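Side-chain contacts in vinylacetyl-CoA Delta-isomerase (Nitrosopumilus maritimus SCM1, PDB 6VJR), which binds FAD, a [4Fe-4S] cluster and iron, and probably acts as a 4-hydroxybutyryl-CoA dehydratase and vinylacetyl-CoA isomerase: residues V42-T45 against Y46-A49; A77-L80 against V81-N84; M86-K89 against L90-T94; Q348-K351 against S352-L356. All coordinates share one frame; numbering follows the deposited sequence.

Overall arrangement
Contacts 1 and 3 are buried, contact 2 is partly buried, and contact 4 lies at the surface. Contacts 2 and 3 follow each other on helix 77-94. Contact 1 belongs to helix 36-51 and touches contact 3 through a polar pair and leucine packing. Contact 4 is a small hairpin in the C-terminal family region. It meets contact 2 through Ala77 and Leu80, which pack against Tyr355 and Leu356. The helical contacts join backbone bonds to side chains that also serve other helices, and in contacts 1 and 3 a water links polar ends. Contact 4 relies on cross-strand bonds and on a lysine chain over a tyrosine ring.

Contact 1: V42-T45 against Y46-A49; sequences VAET and YDLA
Glu44 and Asp47 meet through a water at the loose, polar side of this helix turn, where Asp47 is partly exposed. The water donates to Glu44 OE1 at 2.8 Å and to Asp47 OD2 at 2.7 Å. The two carboxylate planes stand 67° apart, and Glu44 OE1 and Asp47 OD2 are 4.5 Å apart. The water probably eases the acids' repulsion. Glu44 OE2 also has a salt bridge to Arg51, while Asp47 OD1 accepts from the Gly5 backbone. Both segments belong to helix 36-51, and its i to i+4 bonds carry the contact: Asp47 N donates to Ala43 O and Leu48 N to Glu44 O. The side of Thr45 and Tyr46 is tight by contrast. Thr45 OG1 sits between its own backbone N and carbonyl carbon (chi1 71°), which turns it back to Val42 O at 2.7 Å, in the carbonyl plane. Val42 O also accepts from Thr45 N. The Tyr46 ring turns an edge to this oxygen, with CD1 3.7 Å from Val42 O. Arg100 bonds to Thr45 OG1 and makes a cation-pi contact with Tyr46, whose OH bonds to Asn140 O. The side chain of Thr45 lies about 8 Å from the iron-sulfur cluster.

Contact 2: A77-L80 against V81-N84; sequences AEDL and VLQN
The backbone from Ala77 to Asn84 is regular helix, with Val81 N, Leu82 N and Gln83 N bonded to Ala77 O, Glu78 O and Asp79 O, and a weak bond from Asn84 N to Leu80 O at 3.3 Å. The bond from Val81 N to Ala77 O is nearly straight at its hydrogen (169°). Side chains then pair along the turns. Leu80 and Gln83 lie side by side and point the same way, with Leu80 CD2 3.7 Å from Gln83 OE1. The CG of Gln83 is turned opposite its own carbonyl carbon (chi1 -66°), which lays it 3.5 Å from Asp79 O, and the extended chain carries the amide onward. There OE1 accepts from Arg291. An alanine in place of Gln83 would probably leave Arg291 without this acceptor and open a gap beside the Leu80 methyl. Glu78 and Leu82 likewise lie side by side. Here Glu78 CG touches Leu82 CD1 at 4.0 Å, and the same methyl is 3.6 Å from Glu78 O. Glu78 is exposed, whereas Leu82 also packs on Thr497 of the second subunit. Val81 CG2 rests 3.5 Å from Ala77 O, and the side chain packs on Ser344 and His345 of helix 320-345. Asn84 is buried and bonded to Ser344. Asp79 OD2 accepts from His72 and from the Glu75 backbone, near the start of the helix. This is the first half of helix 77-94, with i to i+3 and i to i+4 side-chain pairs, and the Asn84 side chain lies about 8 Å from the iron-sulfur cluster.

Contact 3: M86-K89 against L90-T94; sequences MQRK and LGQNT
Lys89 lays its aliphatic chain across the Asn93 side chain, one turn on, with Lys89 CD 3.8 Å from Asn93 OD1. Bends at chi2 (59°) and chi3 (69°) curl the chain instead of letting it run straight out. Its ammonium then shares a water with the amides of Gln92 and Asn93: Lys89 NZ gives to it at 3.1 Å, and the water donates to Gln92 OE1 at 2.8 Å and to Asn93 OD1 at 2.9 Å. Each amide has further partners. Asn93 ND2 donates to Glu44, Gln92 NE2 to Asp301, and Gln92 OE1 accepts from Tyr466 OH of the second subunit. Phe495 of that subunit also makes a cation-pi contact with Lys89. These residues end helix 77-94, and the main-chain bonds run from Leu90, Gly91, Gln92 and Asn93 back to Met86, Gln87, Arg88 and Lys89. At the last turn Leu90 O takes two donors on opposite faces of its plane, Thr94 N and Thr94 OG1. Thr94 OG1 is 2.9 Å from Leu90 O. On the apolar side Met86 and Leu90 lie alongside each other, with Met86 CG 3.8 Å from Leu90 CD1; Leu90 also packs on Glu44 and Leu48 of helix 36-51. The extended Arg88 chain crosses Gln92 at an angle, and the guanidinium and amide planes are 77° apart. Asp301 and Glu334 hold Arg88 by salt bridges. The Gln87 side chain touches Cys101 and Cys295, which bind the iron-sulfur cluster, and lies about 5 Å from the cluster.

Contact 4: Q348-K351 against S352-L356; sequences QKMK and SGVYL
Gln348 and Leu356 form a hydrogen-bonded antiparallel pair. Gln348 N donates to Leu356 O and Leu356 N to Gln348 O, both at 2.9 Å. Nearer the turn, Met350 N gives a straight bond to Val354 O at 2.8 Å. Gly353 N closes the turn on Met350 O at 3.0 Å, from above the carbonyl plane. With Gly353 at positive phi (111°), where any CB would press on the preceding carbonyl, this is a type I turn with a G1 beta bulge. Polar ends are met outside the hairpin: Gln348 OE1 by Lys496, Gln348 NE2 by Gln346 O, Lys351 NZ by Glu119 and Ser352 OG by His111. Tyr355 O bonds to Tyr288 OH. In the non-hydrogen-bonded pair, Lys349 CB lies over one face of the Tyr355 ring, 4.0 Å from its centroid, a CH-pi contact. An alanine at Tyr355 would probably leave the lysine chain without its flat support and free to turn. On the other face, Met350 SD packs on Leu356 CB at 3.7 Å. The hairpin follows helix 320-345 at the surface. Val354 and Leu356 rest on Tyr288 of helix 278-292 and Ser352 on helix 101-121, and the Tyr355 backbone bonds to Ala74.

Contact 1: V42-T45 against Y46-A49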
ATOM      1  N   VAL A  42      18.054 -29.566   6.652  1.00 13.79           N
ATOM      2  CA  VAL A  42      17.736 -30.231   7.903  1.00 14.79           C
ATOM      3  C   VAL A  42      19.003 -30.571   8.686  1.00 14.74           C
ATOM      4  O   VAL A  42      19.012 -30.443   9.920  1.00 15.02           O
ATOM      5  CB  VAL A  42      16.860 -31.469   7.682  1.00 15.43           C
ATOM      6  CG1 VAL A  42      16.539 -32.126   9.002  1.00 17.45           C
ATOM      7  CG2 VAL A  42      15.590 -31.108   6.922  1.00 16.28           C
ATOM      8  N   ALA A  43      20.079 -30.989   8.002  1.00 13.85           N
ATOM      9  CA  ALA A  43      21.301 -31.337   8.721  1.00 14.23           C
ATOM     10  C   ALA A  43      21.795 -30.140   9.534  1.00 14.62           C
ATOM     11  O   ALA A  43      22.392 -30.295  10.575  1.00 16.54           O
ATOM     12  CB  ALA A  43      22.360 -31.799   7.761  1.00 15.30           C
ATOM     13  N   GLU A  44      21.633 -28.926   9.002  1.00 16.06           N
ATOM     14  CA  GLU A  44      22.065 -27.712   9.692  1.00 16.74           C
ATOM     15  C   GLU A  44      21.314 -27.483  11.013  1.00 15.67           C
ATOM     16  O   GLU A  44      21.855 -26.859  11.933  1.00 16.58           O
ATOM     17  CB  GLU A  44      22.016 -26.492   8.765  1.00 17.97           C
ATOM     18  CG  GLU A  44      22.148 -25.174   9.515  1.00 19.70           C
ATOM     19  CD  GLU A  44      23.467 -24.855  10.212  1.00 22.04           C
ATOM     20  OE1 GLU A  44      24.453 -25.618  10.105  1.00 23.86           O
ATOM     21  OE2 GLU A  44      23.473 -23.807  10.936  1.00 23.14           O
ATOM     22  N   THR A  45      20.105 -28.033  11.164  1.00 15.55           N
ATOM     23  CA  THR A  45      19.392 -27.922  12.427  1.00 15.04           C
ATOM     24  C   THR A  45      20.095 -28.744  13.512  1.00 16.97           C
ATOM     25  O   THR A  45      19.988 -28.392  14.673  1.00 20.55           O
ATOM     26  CB  THR A  45      17.941 -28.376  12.318  1.00 16.18           C
ATOM     27  OG1 THR A  45      17.731 -29.775  12.149  1.00 15.93           O
ATOM     28  CG2 THR A  45      17.182 -27.625  11.239  1.00 16.95           C
ATOM     29  N   TYR A  46      20.754 -29.837  13.129  1.00 15.63           N
ATOM     30  CA  TYR A  46      21.551 -30.602  14.071  1.00 16.04           C
ATOM     31  C   TYR A  46      22.858 -29.882  14.342  1.00 16.49           C
ATOM     32  O   TYR A  46      23.296 -29.847  15.477  1.00 18.89           O
ATOM     33  CB  TYR A  46      21.764 -32.026  13.555  1.00 16.75           C
ATOM     34  CG  TYR A  46      20.555 -32.953  13.516  1.00 17.48           C
ATOM     35  CD1 TYR A  46      19.704 -33.044  12.427  1.00 17.03           C
ATOM     36  CD2 TYR A  46      20.282 -33.759  14.602  1.00 17.94           C
ATOM     37  CE1 TYR A  46      18.626 -33.923  12.423  1.00 16.80           C
ATOM     38  CE2 TYR A  46      19.252 -34.670  14.599  1.00 18.93           C
ATOM     39  CZ  TYR A  46      18.400 -34.750  13.510  1.00 17.93           C
ATOM     40  OH  TYR A  46      17.393 -35.667  13.554  1.00 19.72           O
ATOM     41  N   ASP A  47      23.522 -29.407  13.292  1.00 17.84           N
ATOM     42  CA  ASP A  47      24.816 -28.750  13.449  1.00 20.03           C
ATOM     43  C   ASP A  47      24.705 -27.496  14.323  1.00 19.27           C
ATOM     44  O   ASP A  47      25.578 -27.194  15.114  1.00 18.91           O
ATOM     45  CB  ASP A  47      25.479 -28.550  12.092  1.00 20.22           C
ATOM     46  CG  ASP A  47      25.902 -29.840  11.381  1.00 21.55           C
ATOM     47  OD1 ASP A  47      26.195 -30.876  12.083  1.00 23.22           O
ATOM     48  OD2 ASP A  47      26.001 -29.798  10.125  1.00 25.44           O
ATOM     49  N   LEU A  48      23.644 -26.709  14.146  1.00 17.98           N
ATOM     50  CA  LEU A  48      23.470 -25.522  14.965  1.00 17.40           C
ATOM     51  C   LEU A  48      23.364 -25.876  16.451  1.00 18.36           C
ATOM     52  O   LEU A  48      23.932 -25.180  17.282  1.00 19.59           O
ATOM     53  CB  LEU A  48      22.274 -24.717  14.483  1.00 17.27           C
ATOM     54  CG  LEU A  48      21.949 -23.479  15.318  1.00 17.96           C
ATOM     55  CD1 LEU A  48      23.123 -22.534  15.144  1.00 18.47           C
ATOM     56  CD2 LEU A  48      20.646 -22.810  14.958  1.00 18.75           C
ATOM     57  N   ALA A  49      22.677 -26.975  16.778  1.00 19.12           N
ATOM     58  CA  ALA A  49      22.569 -27.400  18.169  1.00 20.10           C
ATOM     59  C   ALA A  49      23.933 -27.751  18.771  1.00 23.21           C
ATOM     60  O   ALA A  49      24.099 -27.600  19.974  1.00 25.50           O
ATOM     61  CB  ALA A  49      21.573 -28.534  18.272  1.00 21.48           C
TER
HETATM   62  O   HOH W   1      25.382 -27.693   8.473  1.00 23.61           O

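Contact 2: A77-L80 against V81-N84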
ATOM      1  N   ALA A  77       7.182 -18.915  28.407  1.00 16.77           N
ATOM      2  CA  ALA A  77       7.150 -17.956  27.290  1.00 16.22           C
ATOM      3  C   ALA A  77       8.565 -17.800  26.725  1.00 15.43           C
ATOM      4  O   ALA A  77       8.746 -17.735  25.514  1.00 15.84           O
ATOM      5  CB  ALA A  77       6.549 -16.645  27.697  1.00 18.55           C
ATOM      6  N   GLU A  78       9.580 -17.883  27.593  1.00 17.16           N
ATOM      7  CA  GLU A  78      10.967 -17.797  27.148  1.00 16.79           C
ATOM      8  C   GLU A  78      11.275 -18.900  26.132  1.00 15.15           C
ATOM      9  O   GLU A  78      11.963 -18.653  25.122  1.00 16.08           O
ATOM     10  CB  GLU A  78      11.938 -17.934  28.316  1.00 20.26           C
ATOM     11  CG  GLU A  78      13.402 -17.765  27.937  1.00 24.38           C
ATOM     12  CD  GLU A  78      14.321 -17.897  29.148  1.00 28.55           C
ATOM     13  OE1 GLU A  78      15.499 -17.516  29.018  1.00 35.04           O
ATOM     14  OE2 GLU A  78      13.875 -18.368  30.236  1.00 37.10           O
ATOM     15  N   ASP A  79      10.746 -20.119  26.361  1.00 15.20           N
ATOM     16  CA  ASP A  79      10.925 -21.234  25.443  1.00 15.25           C
ATOM     17  C   ASP A  79      10.326 -20.917  24.066  1.00 14.62           C
ATOM     18  O   ASP A  79      10.901 -21.316  23.056  1.00 15.43           O
ATOM     19  CB  ASP A  79      10.403 -22.537  26.013  1.00 16.34           C
ATOM     20  CG  ASP A  79      11.296 -23.222  27.049  1.00 19.17           C
ATOM     21  OD1 ASP A  79      12.416 -22.698  27.276  1.00 22.96           O
ATOM     22  OD2 ASP A  79      10.842 -24.233  27.685  1.00 20.50           O
ATOM     23  N   LEU A  80       9.155 -20.273  24.020  1.00 13.71           N
ATOM     24  CA  LEU A  80       8.549 -19.854  22.760  1.00 13.71           C
ATOM     25  C   LEU A  80       9.409 -18.831  22.034  1.00 12.57           C
ATOM     26  O   LEU A  80       9.604 -18.892  20.817  1.00 14.30           O
ATOM     27  CB  LEU A  80       7.165 -19.330  23.052  1.00 14.23           C
ATOM     28  CG  LEU A  80       6.149 -20.307  23.622  1.00 13.57           C
ATOM     29  CD1 LEU A  80       4.863 -19.581  23.995  1.00 16.62           C
ATOM     30  CD2 LEU A  80       5.900 -21.458  22.671  1.00 15.54           C
ATOM     31  N   VAL A  81       9.884 -17.855  22.778  1.00 14.00           N
ATOM     32  CA  VAL A  81      10.784 -16.863  22.232  1.00 13.71           C
ATOM     33  C   VAL A  81      12.056 -17.487  21.658  1.00 13.15           C
ATOM     34  O   VAL A  81      12.501 -17.124  20.570  1.00 13.86           O
ATOM     35  CB  VAL A  81      11.114 -15.766  23.238  1.00 15.02           C
ATOM     36  CG1 VAL A  81      12.162 -14.823  22.676  1.00 16.50           C
ATOM     37  CG2 VAL A  81       9.872 -15.013  23.629  1.00 17.27           C
ATOM     38  N   LEU A  82      12.636 -18.447  22.353  1.00 13.64           N
ATOM     39  CA  LEU A  82      13.825 -19.125  21.861  1.00 13.52           C
ATOM     40  C   LEU A  82      13.587 -19.909  20.572  1.00 13.53           C
ATOM     41  O   LEU A  82      14.488 -20.012  19.726  1.00 13.96           O
ATOM     42  CB  LEU A  82      14.352 -20.002  22.978  1.00 15.76           C
ATOM     43  CG  LEU A  82      15.139 -19.230  24.037  1.00 17.21           C
ATOM     44  CD1 LEU A  82      15.300 -20.101  25.257  1.00 18.13           C
ATOM     45  CD2 LEU A  82      16.535 -18.833  23.574  1.00 19.49           C
ATOM     46  N   GLN A  83      12.368 -20.440  20.392  1.00 13.42           N
ATOM     47  CA  GLN A  83      12.018 -21.071  19.113  1.00 13.70           C
ATOM     48  C   GLN A  83      12.197 -20.029  17.998  1.00 12.69           C
ATOM     49  O   GLN A  83      12.819 -20.329  16.967  1.00 12.95           O
ATOM     50  CB  GLN A  83      10.555 -21.536  19.014  1.00 13.24           C
ATOM     51  CG  GLN A  83      10.182 -22.673  19.957  1.00 14.36           C
ATOM     52  CD  GLN A  83       8.705 -22.990  19.936  1.00 14.05           C
ATOM     53  OE1 GLN A  83       7.875 -22.144  19.586  1.00 16.79           O
ATOM     54  NE2 GLN A  83       8.363 -24.210  20.273  1.00 17.18           N
ATOM     55  N   ASN A  84      11.673 -18.817  18.217  1.00 13.23           N
ATOM     56  CA  ASN A  84      11.759 -17.737  17.216  1.00 12.61           C
ATOM     57  C   ASN A  84      13.196 -17.284  16.959  1.00 13.56           C
ATOM     58  O   ASN A  84      13.603 -17.092  15.830  1.00 13.77           O
ATOM     59  CB  ASN A  84      10.896 -16.550  17.613  1.00 13.75           C
ATOM     60  CG  ASN A  84       9.401 -16.723  17.538  1.00 12.75           C
ATOM     61  OD1 ASN A  84       8.681 -15.969  18.200  1.00 15.72           O
ATOM     62  ND2 ASN A  84       8.900 -17.631  16.710  1.00 14.81           N
TER

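Contact 3: M86-K89 against L90-T94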
ATOM      1  N   MET A  86      15.933 -19.112  17.292  1.00 14.13           N
ATOM      2  CA  MET A  86      16.480 -20.221  16.526  1.00 12.62           C
ATOM      3  C   MET A  86      16.038 -20.169  15.065  1.00 13.07           C
ATOM      4  O   MET A  86      16.850 -20.375  14.160  1.00 13.36           O
ATOM      5  CB  MET A  86      16.171 -21.550  17.242  1.00 14.14           C
ATOM      6  CG  MET A  86      16.698 -22.750  16.448  1.00 15.04           C
ATOM      7  SD  MET A  86      16.301 -24.317  17.227  1.00 17.53           S
ATOM      8  CE  MET A  86      14.532 -24.441  16.996  1.00 18.32           C
ATOM      9  N   GLN A  87      14.732 -20.005  14.859  1.00 12.55           N
ATOM     10  CA  GLN A  87      14.157 -19.905  13.515  1.00 12.44           C
ATOM     11  C   GLN A  87      14.833 -18.821  12.665  1.00 11.64           C
ATOM     12  O   GLN A  87      15.179 -19.060  11.498  1.00 13.50           O
ATOM     13  CB  GLN A  87      12.663 -19.711  13.615  1.00 13.49           C
ATOM     14  CG  GLN A  87      11.914 -20.964  14.045  1.00 14.85           C
ATOM     15  CD  GLN A  87      10.535 -20.693  14.601  1.00 15.20           C
ATOM     16  OE1 GLN A  87      10.204 -19.561  14.973  1.00 16.54           O
ATOM     17  NE2 GLN A  87       9.709 -21.738  14.648  1.00 16.65           N
ATOM     18  N   ARG A  88      14.987 -17.620  13.228  1.00 11.85           N
ATOM     19  CA  ARG A  88      15.586 -16.526  12.458  1.00 11.88           C
ATOM     20  C   ARG A  88      17.054 -16.865  12.154  1.00 12.15           C
ATOM     21  O   ARG A  88      17.573 -16.653  11.060  1.00 12.80           O
ATOM     22  CB  ARG A  88      15.444 -15.171  13.152  1.00 12.84           C
ATOM     23  CG  ARG A  88      15.966 -14.035  12.282  1.00 12.89           C
ATOM     24  CD  ARG A  88      15.702 -12.712  12.896  1.00 13.15           C
ATOM     25  NE  ARG A  88      16.106 -11.642  11.970  1.00 14.80           N
ATOM     26  CZ  ARG A  88      15.745 -10.393  12.104  1.00 13.98           C
ATOM     27  NH1 ARG A  88      15.032  -9.999  13.148  1.00 14.30           N
ATOM     28  NH2 ARG A  88      16.049  -9.521  11.192  1.00 13.46           N
ATOM     29  N   LYS A  89      17.751 -17.427  13.148  1.00 12.68           N
ATOM     30  CA  LYS A  89      19.135 -17.818  12.919  1.00 13.91           C
ATOM     31  C   LYS A  89      19.268 -18.856  11.797  1.00 11.93           C
ATOM     32  O   LYS A  89      20.156 -18.753  10.958  1.00 13.61           O
ATOM     33  CB  LYS A  89      19.747 -18.337  14.229  1.00 15.25           C
ATOM     34  CG  LYS A  89      21.144 -18.839  14.146  1.00 19.21           C
ATOM     35  CD  LYS A  89      22.094 -17.805  13.651  1.00 23.48           C
ATOM     36  CE  LYS A  89      22.318 -16.730  14.561  1.00 29.43           C
ATOM     37  NZ  LYS A  89      23.747 -16.390  14.403  1.00 38.77           N
ATOM     38  N   LEU A  90      18.436 -19.898  11.791  1.00 12.32           N
ATOM     39  CA  LEU A  90      18.494 -20.936  10.753  1.00 11.90           C
ATOM     40  C   LEU A  90      18.126 -20.345   9.392  1.00 12.27           C
ATOM     41  O   LEU A  90      18.727 -20.709   8.380  1.00 14.10           O
ATOM     42  CB  LEU A  90      17.613 -22.115  11.163  1.00 13.61           C
ATOM     43  CG  LEU A  90      18.124 -22.979  12.312  1.00 15.00           C
ATOM     44  CD1 LEU A  90      16.999 -23.855  12.836  1.00 16.32           C
ATOM     45  CD2 LEU A  90      19.278 -23.765  11.761  1.00 16.77           C
ATOM     46  N   GLY A  91      17.158 -19.426   9.370  1.00 12.75           N
ATOM     47  CA  GLY A  91      16.855 -18.721   8.134  1.00 12.72           C
ATOM     48  C   GLY A  91      18.081 -17.975   7.564  1.00 12.48           C
ATOM     49  O   GLY A  91      18.358 -17.988   6.354  1.00 13.47           O
ATOM     50  N   GLN A  92      18.796 -17.269   8.429  1.00 11.98           N
ATOM     51  CA  GLN A  92      20.036 -16.605   8.045  1.00 12.45           C
ATOM     52  C   GLN A  92      21.070 -17.593   7.496  1.00 13.04           C
ATOM     53  O   GLN A  92      21.799 -17.265   6.577  1.00 13.81           O
ATOM     54  CB  GLN A  92      20.642 -15.854   9.215  1.00 13.15           C
ATOM     55  CG  GLN A  92      19.858 -14.641   9.671  1.00 14.12           C
ATOM     56  CD  GLN A  92      20.570 -13.856  10.746  1.00 15.32           C
ATOM     57  OE1 GLN A  92      21.606 -14.268  11.288  1.00 16.98           O
ATOM     58  NE2 GLN A  92      20.048 -12.678  10.987  1.00 17.07           N
ATOM     59  N   ASN A  93      21.212 -18.764   8.153  1.00 13.02           N
ATOM     60  CA  ASN A  93      22.239 -19.723   7.832  1.00 13.44           C
ATOM     61  C   ASN A  93      21.964 -20.540   6.574  1.00 13.44           C
ATOM     62  O   ASN A  93      22.932 -20.990   5.945  1.00 15.16           O
ATOM     63  CB  ASN A  93      22.448 -20.686   8.983  1.00 14.25           C
ATOM     64  CG  ASN A  93      23.041 -20.058  10.213  1.00 16.51           C
ATOM     65  OD1 ASN A  93      23.418 -18.889  10.214  1.00 17.73           O
ATOM     66  ND2 ASN A  93      23.202 -20.882  11.242  1.00 19.82           N
ATOM     67  N   THR A  94      20.685 -20.684   6.200  1.00 13.04           N
ATOM     68  CA  THR A  94      20.317 -21.576   5.124  1.00 12.84           C
ATOM     69  C   THR A  94      19.645 -20.846   3.973  1.00 12.39           C
ATOM     70  O   THR A  94      19.720 -21.336   2.851  1.00 14.79           O
ATOM     71  CB  THR A  94      19.429 -22.713   5.588  1.00 12.92           C
ATOM     72  OG1 THR A  94      18.160 -22.223   5.976  1.00 15.03           O
ATOM     73  CG2 THR A  94      20.060 -23.581   6.667  1.00 14.15           C
TER
HETATM   74  O   HOH W   2      23.595 -16.190  11.342  1.00 29.92           O

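Contact 4: Q348-K351 against S352-L356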
ATOM      1  N   GLN A 348       0.996 -18.167  27.249  1.00 16.27           N
ATOM      2  CA  GLN A 348       0.286 -18.512  28.476  1.00 17.33           C
ATOM      3  C   GLN A 348       0.324 -20.034  28.675  1.00 16.33           C
ATOM      4  O   GLN A 348       0.325 -20.806  27.702  1.00 16.77           O
ATOM      5  CB  GLN A 348      -1.188 -18.065  28.398  1.00 20.12           C
ATOM      6  CG  GLN A 348      -1.429 -16.597  28.040  1.00 24.03           C
ATOM      7  CD  GLN A 348      -0.958 -15.610  29.092  1.00 27.96           C
ATOM      8  OE1 GLN A 348      -1.083 -15.802  30.317  1.00 34.70           O
ATOM      9  NE2 GLN A 348      -0.382 -14.523  28.602  1.00 28.59           N
ATOM     10  N   LYS A 349       0.336 -20.468  29.939  1.00 17.86           N
ATOM     11  CA  LYS A 349       0.285 -21.888  30.283  1.00 17.85           C
ATOM     12  C   LYS A 349      -1.070 -22.542  30.003  1.00 17.71           C
ATOM     13  O   LYS A 349      -2.116 -22.060  30.434  1.00 19.29           O
ATOM     14  CB  LYS A 349       0.712 -22.056  31.737  1.00 20.36           C
ATOM     15  CG  LYS A 349       1.020 -23.499  32.192  1.00 22.30           C
ATOM     16  CD  LYS A 349       1.269 -23.657  33.683  1.00 27.89           C
ATOM     17  CE  LYS A 349       2.514 -23.104  34.235  1.00 37.13           C
ATOM     18  NZ  LYS A 349       2.775 -23.775  35.522  1.00 45.45           N
ATOM     19  N   MET A 350      -1.017 -23.683  29.303  1.00 17.35           N
ATOM     20  CA  MET A 350      -2.170 -24.536  29.100  1.00 18.84           C
ATOM     21  C   MET A 350      -2.350 -25.539  30.226  1.00 19.07           C
ATOM     22  O   MET A 350      -1.441 -25.778  31.011  1.00 18.46           O
ATOM     23  CB  MET A 350      -2.050 -25.248  27.755  1.00 18.62           C
ATOM     24  CG  MET A 350      -1.816 -24.266  26.639  1.00 20.89           C
ATOM     25  SD  MET A 350      -3.153 -23.061  26.392  1.00 27.99           S
ATOM     26  CE  MET A 350      -4.312 -24.205  25.673  1.00 26.82           C
ATOM     27  N   LYS A 351      -3.517 -26.196  30.255  1.00 19.67           N
ATOM     28  CA  LYS A 351      -3.771 -27.175  31.315  1.00 21.17           C
ATOM     29  C   LYS A 351      -2.692 -28.260  31.404  1.00 19.57           C
ATOM     30  O   LYS A 351      -2.407 -28.732  32.510  1.00 21.39           O
ATOM     31  CB  LYS A 351      -5.153 -27.791  31.128  1.00 23.67           C
ATOM     32  CG  LYS A 351      -6.337 -26.851  31.334  1.00 29.65           C
ATOM     33  CD  LYS A 351      -7.639 -27.605  31.103  1.00 32.83           C
ATOM     34  CE  LYS A 351      -8.837 -26.753  31.145  1.00 38.79           C
ATOM     35  NZ  LYS A 351     -10.003 -27.592  30.881  1.00 42.70           N
ATOM     36  N   SER A 352      -2.164 -28.728  30.254  1.00 19.41           N
ATOM     37  CA  SER A 352      -1.160 -29.795  30.236  1.00 18.87           C
ATOM     38  C   SER A 352       0.227 -29.372  30.733  1.00 19.94           C
ATOM     39  O   SER A 352       1.086 -30.231  30.941  1.00 19.94           O
ATOM     40  CB  SER A 352      -1.031 -30.338  28.835  1.00 17.84           C
ATOM     41  OG  SER A 352      -0.453 -29.383  27.965  1.00 17.80           O
ATOM     42  N   GLY A 353       0.473 -28.053  30.818  1.00 19.54           N
ATOM     43  CA  GLY A 353       1.753 -27.507  31.226  1.00 18.99           C
ATOM     44  C   GLY A 353       2.512 -26.808  30.104  1.00 17.34           C
ATOM     45  O   GLY A 353       3.410 -26.007  30.389  1.00 19.09           O
ATOM     46  N   VAL A 354       2.195 -27.149  28.847  1.00 17.57           N
ATOM     47  CA  VAL A 354       2.825 -26.491  27.711  1.00 15.41           C
ATOM     48  C   VAL A 354       2.358 -25.031  27.647  1.00 15.07           C
ATOM     49  O   VAL A 354       1.233 -24.720  27.994  1.00 16.27           O
ATOM     50  CB  VAL A 354       2.562 -27.222  26.372  1.00 16.65           C
ATOM     51  CG1 VAL A 354       1.095 -27.187  25.970  1.00 17.71           C
ATOM     52  CG2 VAL A 354       3.419 -26.710  25.236  1.00 15.36           C
ATOM     53  N   TYR A 355       3.234 -24.143  27.180  1.00 15.28           N
ATOM     54  CA  TYR A 355       2.903 -22.752  26.887  1.00 15.42           C
ATOM     55  C   TYR A 355       2.443 -22.623  25.432  1.00 14.28           C
ATOM     56  O   TYR A 355       3.029 -23.231  24.521  1.00 15.01           O
ATOM     57  CB  TYR A 355       4.075 -21.810  27.183  1.00 15.75           C
ATOM     58  CG  TYR A 355       4.122 -21.394  28.639  1.00 17.72           C
ATOM     59  CD1 TYR A 355       4.290 -22.332  29.653  1.00 18.96           C
ATOM     60  CD2 TYR A 355       3.941 -20.066  29.010  1.00 19.40           C
ATOM     61  CE1 TYR A 355       4.248 -21.951  30.984  1.00 20.79           C
ATOM     62  CE2 TYR A 355       3.899 -19.679  30.331  1.00 21.50           C
ATOM     63  CZ  TYR A 355       4.052 -20.629  31.320  1.00 20.92           C
ATOM     64  OH  TYR A 355       4.028 -20.288  32.638  1.00 25.60           O
ATOM     65  N   LEU A 356       1.373 -21.854  25.241  1.00 13.52           N
ATOM     66  CA  LEU A 356       0.847 -21.481  23.925  1.00 13.53           C
ATOM     67  C   LEU A 356       1.045 -19.988  23.718  1.00 13.62           C
ATOM     68  O   LEU A 356       0.710 -19.174  24.573  1.00 14.80           O
ATOM     69  CB  LEU A 356      -0.635 -21.870  23.907  1.00 14.63           C
ATOM     70  CG  LEU A 356      -1.397 -21.562  22.614  1.00 15.54           C
ATOM     71  CD1 LEU A 356      -0.902 -22.458  21.489  1.00 16.20           C
ATOM     72  CD2 LEU A 356      -2.864 -21.728  22.791  1.00 18.31           C
TER